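Local coordinates for putative uncharacterized protein (Aquifex aeolicus, PDB 3ME7) that is probably a copper-binding, redox-active electron-transfer protein of the SCO1/2 family, represented here by its thioredoxin-like domain, at residues D80-R83 with F84-Y88; D105-K108 with L109-I113; E152-N155 with A156-A160. All coordinates share one frame; numbering follows the deposited sequence. Where two conformers were deposited one is given.

Contact 1 of 3, residues D80-R83 with F84-Y88; sequences DIKR and FQKEY
Lys82 and Gln85 meet through their polar ends on one flank of helix 78-87, three residues apart. Lys82, followed here in one of its two modelled positions, has its CB pointing away from residues 84-88; with CG anti to the backbone N, a bend at chi2 (55°) brings the end back toward Gln85. CD lies 3.4 Å from Gln85 OE1. CE lies near both that oxygen and the CE of Lys86, the latter 3.7 Å away. NZ finally donates a hydrogen bond of 2.7 Å to Gln85 OE1, which holds for this conformer and is less certain than Gln85's other bonds. The ammonium stands above the carbonyl plane, 44° out of it and not on a lone pair. Ser16 OG also bonds to OE1, while Tyr17 OH and Ile90 O hold Gln85 NE2, so partners at both ends of the amide fix its rotation.

Opposite charges follow another side of the helix. Arg83 NH1 makes a salt bridge of 2.9 Å with OD1 of the buried Asp80, using the oxygen's anti lone pair. Asp80 OD2 accepts from Thr77 N just before the helix, as in half of a capping box, so both carboxylate oxygens have partners. Arg83 NE is linked to Glu87 OE1 through a water, which accepts from NE and donates to OE1 at 2.7 Å. Backbone bonds such as Gln85 N to Ile81 O continue the regular i to i+4 helical pattern.

Tyr88 CE2 lies over one face of the Phe84 ring, 3.3 Å above the plane and offset toward the rim. Helix 78-87 is the crossover of a beta-alpha-beta unit between strands 66-71 and 95-100; Ile81 and Phe84 pack on both strands, and Phe84 also reaches Thr48 of helix 43-52, close to the predicted copper ligands Cys40 and Cys44.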
loop_
_atom_site.group_PDB
_atom_site.type_symbol
_atom_site.label_atom_id
_atom_site.label_comp_id
_atom_site.label_asym_id
_atom_site.label_seq_id
_atom_site.Cartn_x
_atom_site.Cartn_y
_atom_site.Cartn_z
ATOM N N ASP A 80 12.411 7.413 -10.250
ATOM C CA ASP A 80 11.453 8.141 -9.411
ATOM C C ASP A 80 11.154 7.438 -8.089
ATOM O O ASP A 80 11.122 8.091 -7.040
ATOM C CB ASP A 80 10.143 8.388 -10.154
ATOM C CG ASP A 80 10.302 9.331 -11.322
ATOM O OD1 ASP A 80 10.906 10.408 -11.157
ATOM O OD2 ASP A 80 9.819 8.999 -12.414
ATOM N N ILE A 81 10.914 6.124 -8.138
ATOM C CA ILE A 81 10.582 5.416 -6.898
ATOM C C ILE A 81 11.788 5.235 -5.977
ATOM O O ILE A 81 11.631 5.217 -4.757
ATOM C CB ILE A 81 9.798 4.095 -7.116
ATOM C CG1 ILE A 81 10.539 3.132 -8.051
ATOM C CG2 ILE A 81 8.370 4.400 -7.580
ATOM C CD1 ILE A 81 9.939 1.727 -8.028
ATOM N N LYS A 82 12.975 5.095 -6.566
ATOM C CA LYS A 82 14.216 5.063 -5.795
ATOM C C LYS A 82 14.424 6.383 -5.048
ATOM O O LYS A 82 14.798 6.390 -3.872
ATOM C CB LYS A 82 15.407 4.766 -6.713
ATOM C CG LYS A 82 16.722 4.552 -5.973
ATOM C CD LYS A 82 16.563 3.463 -4.939
ATOM C CE LYS A 82 17.788 3.339 -4.053
ATOM N NZ LYS A 82 17.501 2.507 -2.857
ATOM N N ARG A 83 14.192 7.494 -5.741
ATOM C CA ARG A 83 14.248 8.824 -5.103
ATOM C C ARG A 83 13.256 8.921 -3.919
ATOM O O ARG A 83 13.615 9.372 -2.825
ATOM C CB ARG A 83 13.974 9.911 -6.147
ATOM C CG ARG A 83 14.323 11.350 -5.703
ATOM C CD ARG A 83 13.831 12.395 -6.727
ATOM N NE ARG A 83 12.371 12.377 -6.817
ATOM C CZ ARG A 83 11.671 12.086 -7.913
ATOM N NH1 ARG A 83 12.281 11.802 -9.055
ATOM N NH2 ARG A 83 10.348 12.062 -7.855
ATOM N N PHE A 84 12.031 8.440 -4.129
ATOM C CA PHE A 84 11.010 8.434 -3.071
ATOM C C PHE A 84 11.449 7.592 -1.866
ATOM O O PHE A 84 11.332 8.036 -0.728
ATOM C CB PHE A 84 9.667 7.943 -3.635
ATOM C CG PHE A 84 8.506 8.098 -2.684
ATOM C CD1 PHE A 84 8.222 7.101 -1.738
ATOM C CD2 PHE A 84 7.686 9.222 -2.744
ATOM C CE1 PHE A 84 7.150 7.249 -0.847
ATOM C CE2 PHE A 84 6.603 9.361 -1.866
ATOM C CZ PHE A 84 6.347 8.372 -0.926
ATOM N N GLN A 85 11.994 6.400 -2.130
ATOM C CA GLN A 85 12.437 5.497 -1.062
ATOM C C GLN A 85 13.483 6.158 -0.173
ATOM O O GLN A 85 13.390 6.120 1.056
ATOM C CB GLN A 85 13.008 4.210 -1.653
ATOM C CG GLN A 85 13.499 3.224 -0.585
ATOM C CD GLN A 85 14.589 2.311 -1.074
ATOM O OE1 GLN A 85 14.850 2.231 -2.272
ATOM N NE2 GLN A 85 15.267 1.634 -0.144
ATOM N N LYS A 86 14.470 6.773 -0.816
ATOM C CA LYS A 86 15.562 7.422 -0.098
ATOM C C LYS A 86 15.050 8.635 0.658
ATOM O O LYS A 86 15.481 8.889 1.786
ATOM C CB LYS A 86 16.665 7.829 -1.070
ATOM C CG LYS A 86 17.532 6.678 -1.547
ATOM C CD LYS A 86 18.815 7.193 -2.198
ATOM C CE LYS A 86 19.767 6.061 -2.543
ATOM N NZ LYS A 86 21.161 6.562 -2.651
ATOM N N GLU A 87 14.118 9.365 0.039
ATOM C CA GLU A 87 13.539 10.568 0.638
ATOM C C GLU A 87 12.971 10.287 2.027
ATOM O O GLU A 87 13.182 11.064 2.972
ATOM C CB GLU A 87 12.452 11.141 -0.262
ATOM C CG GLU A 87 11.819 12.419 0.268
ATOM C CD GLU A 87 10.971 13.101 -0.762
ATOM O OE1 GLU A 87 11.259 12.959 -1.980
ATOM O OE2 GLU A 87 10.016 13.797 -0.358
ATOM N N TYR A 88 12.266 9.167 2.154
ATOM C CA TYR A 88 11.556 8.874 3.389
ATOM C C TYR A 88 12.287 7.860 4.264
ATOM O O TYR A 88 11.761 7.446 5.291
ATOM C CB TYR A 88 10.110 8.444 3.087
ATOM C CG TYR A 88 9.260 9.571 2.528
ATOM C CD1 TYR A 88 8.635 10.491 3.378
ATOM C CD2 TYR A 88 9.099 9.734 1.155
ATOM C CE1 TYR A 88 7.866 11.528 2.874
ATOM C CE2 TYR A 88 8.338 10.777 0.641
ATOM C CZ TYR A 88 7.727 11.666 1.505
ATOM O OH TYR A 88 6.959 12.676 0.988
HETATM O O HOH W 1 10.307 11.956 -4.305
#

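Contact 2 of 3, residues D105-K108 with L109-I113; sequences DLFK and LLDAI
Asp111 N donates to Phe107 O at 2.7 Å, the shortest of four i to i+4 backbone bonds in helix 103-112 of this thioredoxin-like fold. Leu110 N to Leu106 O is the straightest. Two charged side chains reach the N-terminal region: Lys108 NZ, in one of its two modelled positions, forms a salt bridge with Asp10, and Asp105 OD1 accepts from Thr12 N. Asp105 OD2 accepts from Thr102 N at the helix start, as in half of a capping box.

Packing follows the same four-residue spacing. On the buried side, Leu106 and Leu110 meet through their CD1 methyls, 3.8 Å apart. Leu106 can reach there because its CG stands opposite the backbone N (chi1 180°), which carries the branch forward along the helix. Leu110 continues onto Phe70, Phe115 and Phe117, so replacing it with an alanine would probably leave the Leu106 methyl without its mate and open a gap beside these three rings.

On the exposed side, Phe107, in one of two modelled positions, runs beside Asp111, ring and carboxylate planes 22° apart. There Asp111 CB makes a CH-pi contact over one ring face, 26° off the normal. Its nearest ring atom is Phe107 CE1, at 3.9 Å.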
loop_
_atom_site.group_PDB
_atom_site.type_symbol
_atom_site.label_atom_id
_atom_site.label_comp_id
_atom_site.label_asym_id
_atom_site.label_seq_id
_atom_site.Cartn_x
_atom_site.Cartn_y
_atom_site.Cartn_z
ATOM N N ASP A 105 -1.231 -3.660 -15.140
ATOM C CA ASP A 105 -0.950 -3.993 -13.732
ATOM C C ASP A 105 -1.492 -2.883 -12.828
ATOM O O ASP A 105 -2.108 -3.150 -11.783
ATOM C CB ASP A 105 0.550 -4.147 -13.519
ATOM C CG ASP A 105 1.121 -5.336 -14.253
ATOM O OD1 ASP A 105 0.687 -6.479 -14.012
ATOM O OD2 ASP A 105 1.985 -5.100 -15.120
ATOM N N LEU A 106 -1.270 -1.641 -13.261
ATOM C CA LEU A 106 -1.725 -0.476 -12.517
ATOM C C LEU A 106 -3.233 -0.408 -12.430
ATOM O O LEU A 106 -3.771 -0.252 -11.314
ATOM C CB LEU A 106 -1.150 0.811 -13.110
ATOM C CG LEU A 106 -1.602 2.073 -12.358
ATOM C CD1 LEU A 106 -1.248 2.029 -10.874
ATOM C CD2 LEU A 106 -0.985 3.263 -13.034
ATOM N N PHE A 107 -3.922 -0.506 -13.575
ATOM C CA PHE A 107 -5.422 -0.502 -13.686
ATOM C C PHE A 107 -6.038 -1.491 -12.761
ATOM O O PHE A 107 -7.021 -1.233 -12.063
ATOM C CB PHE A 107 -5.900 -0.920 -15.108
ATOM C CG PHE A 107 -7.337 -1.493 -15.157
ATOM C CD1 PHE A 107 -8.433 -0.692 -14.853
ATOM C CD2 PHE A 107 -7.582 -2.812 -15.532
ATOM C CE1 PHE A 107 -9.749 -1.182 -14.900
ATOM C CE2 PHE A 107 -8.906 -3.326 -15.579
ATOM C CZ PHE A 107 -10.012 -2.498 -15.251
ATOM N N LYS A 108 -5.479 -2.711 -12.848
ATOM C CA LYS A 108 -5.991 -3.885 -12.122
ATOM C C LYS A 108 -5.895 -3.653 -10.623
ATOM O O LYS A 108 -6.828 -3.944 -9.873
ATOM C CB LYS A 108 -5.226 -5.170 -12.483
ATOM C CG LYS A 108 -5.739 -5.903 -13.719
ATOM C CD LYS A 108 -4.696 -6.877 -14.254
ATOM C CE LYS A 108 -4.590 -8.162 -13.448
ATOM N NZ LYS A 108 -3.746 -9.175 -14.171
ATOM N N LEU A 109 -4.770 -3.101 -10.197
ATOM C CA LEU A 109 -4.553 -2.838 -8.794
ATOM C C LEU A 109 -5.509 -1.754 -8.287
ATOM O O LEU A 109 -6.193 -1.948 -7.272
ATOM C CB LEU A 109 -3.092 -2.435 -8.571
ATOM C CG LEU A 109 -2.647 -2.106 -7.146
ATOM C CD1 LEU A 109 -3.074 -3.184 -6.184
ATOM C CD2 LEU A 109 -1.137 -1.886 -7.132
ATOM N N LEU A 110 -5.586 -0.629 -8.993
ATOM C CA LEU A 110 -6.478 0.476 -8.587
ATOM C C LEU A 110 -7.951 0.075 -8.670
ATOM O O LEU A 110 -8.763 0.466 -7.821
ATOM C CB LEU A 110 -6.210 1.714 -9.453
ATOM C CG LEU A 110 -4.782 2.260 -9.356
ATOM C CD1 LEU A 110 -4.682 3.525 -10.239
ATOM C CD2 LEU A 110 -4.316 2.548 -7.903
ATOM N N ASP A 111 -8.299 -0.695 -9.697
ATOM C CA ASP A 111 -9.661 -1.190 -9.830
ATOM C C ASP A 111 -10.052 -2.046 -8.624
ATOM O O ASP A 111 -11.157 -1.901 -8.087
ATOM C CB ASP A 111 -9.833 -1.974 -11.132
ATOM C CG ASP A 111 -11.260 -2.402 -11.348
ATOM O OD1 ASP A 111 -12.117 -1.514 -11.511
ATOM O OD2 ASP A 111 -11.524 -3.606 -11.340
ATOM N N ALA A 112 -9.136 -2.908 -8.185
ATOM C CA ALA A 112 -9.452 -3.805 -7.075
ATOM C C ALA A 112 -9.753 -3.015 -5.799
ATOM O O ALA A 112 -10.649 -3.396 -5.032
ATOM C CB ALA A 112 -8.319 -4.789 -6.844
ATOM N N ILE A 113 -9.027 -1.920 -5.584
ATOM C CA ILE A 113 -9.166 -1.150 -4.346
ATOM C C ILE A 113 -10.075 0.068 -4.479
ATOM O O ILE A 113 -10.067 0.958 -3.616
ATOM C CB ILE A 113 -7.772 -0.764 -3.723
ATOM C CG1 ILE A 113 -6.961 0.135 -4.677
ATOM C CG2 ILE A 113 -6.977 -2.021 -3.317
ATOM C CD1 ILE A 113 -5.766 0.843 -3.990
#

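Contact 3 of 3, residues E152-N155 with A156-A160; sequences EFVN and ALRLA
Asn155 and Arg158 are joined by a water, the one polar side-chain link between residues 152-155 and 156-160. The water donates to Asn155 OD1 at 2.6 Å and accepts from Arg158 NH1 at 2.8 Å, spanning a single turn of helix 150-160. Arg158 swings its guanidinium to this water by bending at CD (chi3 88°).

Backbone hydrogen bonds form the second group. Four successive i to i+4 pairs run from Ala156 N to Glu152 O through to Leu159 N to Asn155 O. The first is the most bent, 144° at the hydrogen, and the last is nearly straight at 167°.

Apolar contacts make up the third. Val154 and Arg158 lie side by side in a loose contact, with CG1 of the valine 4.1 Å from CD of the arginine. Ala156 touches Val132 and Ile143, consistent with a close approach of helix and sheet. Phe153 and Leu157 reach Leu58 of helix 55-58, and Phe153 also meets Tyr148 edge-to-face.

The chemistry thus gives the helix a largely apolar face toward the sheet and helix 55-58, and an outer face that is mostly polar but includes Leu159, the pattern of an amphipathic helix.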
loop_
_atom_site.group_PDB
_atom_site.type_symbol
_atom_site.label_atom_id
_atom_site.label_comp_id
_atom_site.label_asym_id
_atom_site.label_seq_id
_atom_site.Cartn_x
_atom_site.Cartn_y
_atom_site.Cartn_z
ATOM N N GLU A 152 -6.732 1.911 14.982
ATOM C CA GLU A 152 -7.293 1.539 13.667
ATOM C C GLU A 152 -6.385 0.571 12.896
ATOM O O GLU A 152 -6.882 -0.316 12.194
ATOM C CB GLU A 152 -7.715 2.753 12.821
ATOM C CG GLU A 152 -6.604 3.699 12.380
ATOM C CD GLU A 152 -7.137 4.970 11.715
ATOM O OE1 GLU A 152 -6.366 5.957 11.650
ATOM O OE2 GLU A 152 -8.306 4.970 11.258
ATOM N N PHE A 153 -5.066 0.733 13.029
ATOM C CA PHE A 153 -4.109 -0.178 12.390
ATOM C C PHE A 153 -4.057 -1.542 13.069
ATOM O O PHE A 153 -4.040 -2.564 12.382
ATOM C CB PHE A 153 -2.710 0.449 12.292
ATOM C CG PHE A 153 -2.554 1.326 11.103
ATOM C CD1 PHE A 153 -3.033 2.635 11.120
ATOM C CD2 PHE A 153 -1.989 0.823 9.947
ATOM C CE1 PHE A 153 -2.912 3.436 9.984
ATOM C CE2 PHE A 153 -1.859 1.631 8.793
ATOM C CZ PHE A 153 -2.330 2.923 8.827
ATOM N N VAL A 154 -4.036 -1.550 14.404
ATOM C CA VAL A 154 -4.135 -2.814 15.147
ATOM C C VAL A 154 -5.372 -3.604 14.719
ATOM O O VAL A 154 -5.277 -4.778 14.392
ATOM C CB VAL A 154 -4.120 -2.588 16.667
ATOM C CG1 VAL A 154 -4.518 -3.843 17.415
ATOM C CG2 VAL A 154 -2.740 -2.120 17.106
ATOM N N ASN A 155 -6.521 -2.938 14.682
ATOM C CA ASN A 155 -7.770 -3.587 14.285
ATOM C C ASN A 155 -7.702 -4.130 12.846
ATOM O O ASN A 155 -8.159 -5.242 12.570
ATOM C CB ASN A 155 -8.945 -2.624 14.475
ATOM C CG ASN A 155 -9.202 -2.292 15.956
ATOM O OD1 ASN A 155 -8.640 -2.914 16.847
ATOM N ND2 ASN A 155 -10.045 -1.302 16.207
ATOM N N ALA A 156 -7.085 -3.369 11.949
ATOM C CA ALA A 156 -6.997 -3.766 10.545
ATOM C C ALA A 156 -6.121 -5.012 10.401
ATOM O O ALA A 156 -6.481 -5.960 9.689
ATOM C CB ALA A 156 -6.440 -2.603 9.711
ATOM N N LEU A 157 -4.999 -5.027 11.116
ATOM C CA LEU A 157 -4.092 -6.182 11.059
ATOM C C LEU A 157 -4.721 -7.427 11.690
ATOM O O LEU A 157 -4.522 -8.528 11.196
ATOM C CB LEU A 157 -2.745 -5.873 11.720
ATOM C CG LEU A 157 -1.823 -4.972 10.901
ATOM C CD1 LEU A 157 -0.677 -4.526 11.796
ATOM C CD2 LEU A 157 -1.314 -5.694 9.628
ATOM N N ARG A 158 -5.465 -7.256 12.777
ATOM C CA ARG A 158 -6.226 -8.379 13.344
ATOM C C ARG A 158 -7.223 -8.949 12.325
ATOM O O ARG A 158 -7.296 -10.173 12.129
ATOM C CB ARG A 158 -6.902 -7.968 14.646
ATOM C CG ARG A 158 -5.876 -7.799 15.785
ATOM C CD ARG A 158 -6.552 -7.424 17.082
ATOM N NE ARG A 158 -6.976 -8.593 17.870
ATOM C CZ ARG A 158 -8.031 -8.591 18.679
ATOM N NH1 ARG A 158 -8.804 -7.511 18.788
ATOM N NH2 ARG A 158 -8.332 -9.673 19.369
ATOM N N LEU A 159 -7.962 -8.076 11.644
ATOM C CA LEU A 159 -8.860 -8.534 10.573
ATOM C C LEU A 159 -8.121 -9.272 9.470
ATOM O O LEU A 159 -8.607 -10.286 8.963
ATOM C CB LEU A 159 -9.637 -7.372 9.967
ATOM C CG LEU A 159 -10.733 -6.756 10.831
ATOM C CD1 LEU A 159 -11.297 -5.548 10.132
ATOM C CD2 LEU A 159 -11.823 -7.776 11.116
ATOM N N ALA A 160 -6.960 -8.750 9.091
ATOM C CA ALA A 160 -6.139 -9.364 8.061
ATOM C C ALA A 160 -5.731 -10.772 8.450
ATOM O O ALA A 160 -5.647 -11.647 7.590
ATOM C CB ALA A 160 -4.906 -8.507 7.770
HETATM O O HOH W 2 -9.434 -5.337 17.169
#

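In the fold
Contacts 1, 2 and 3 follow one another along the chain, each inside a single helix: 78-87, 103-112 and 150-160. None touches another. Centres are about 22 Å apart for contacts 1 and 2 and for contacts 2 and 3, and about 27 Å for contacts 1 and 3, which lie on opposite sides of the chain's centre. What they share is the seven-stranded mixed sheet. Strands 66-71 and 95-100 receive side chains from both contacts 1 and 2; contact 3 packs on strand 129-133 and shares strand 139-144, an edge of the sheet, with contact 2. Contact 1 approaches the predicted copper-site cysteines; contact 3 lies away from the predicted copper ligands, so its part is packing.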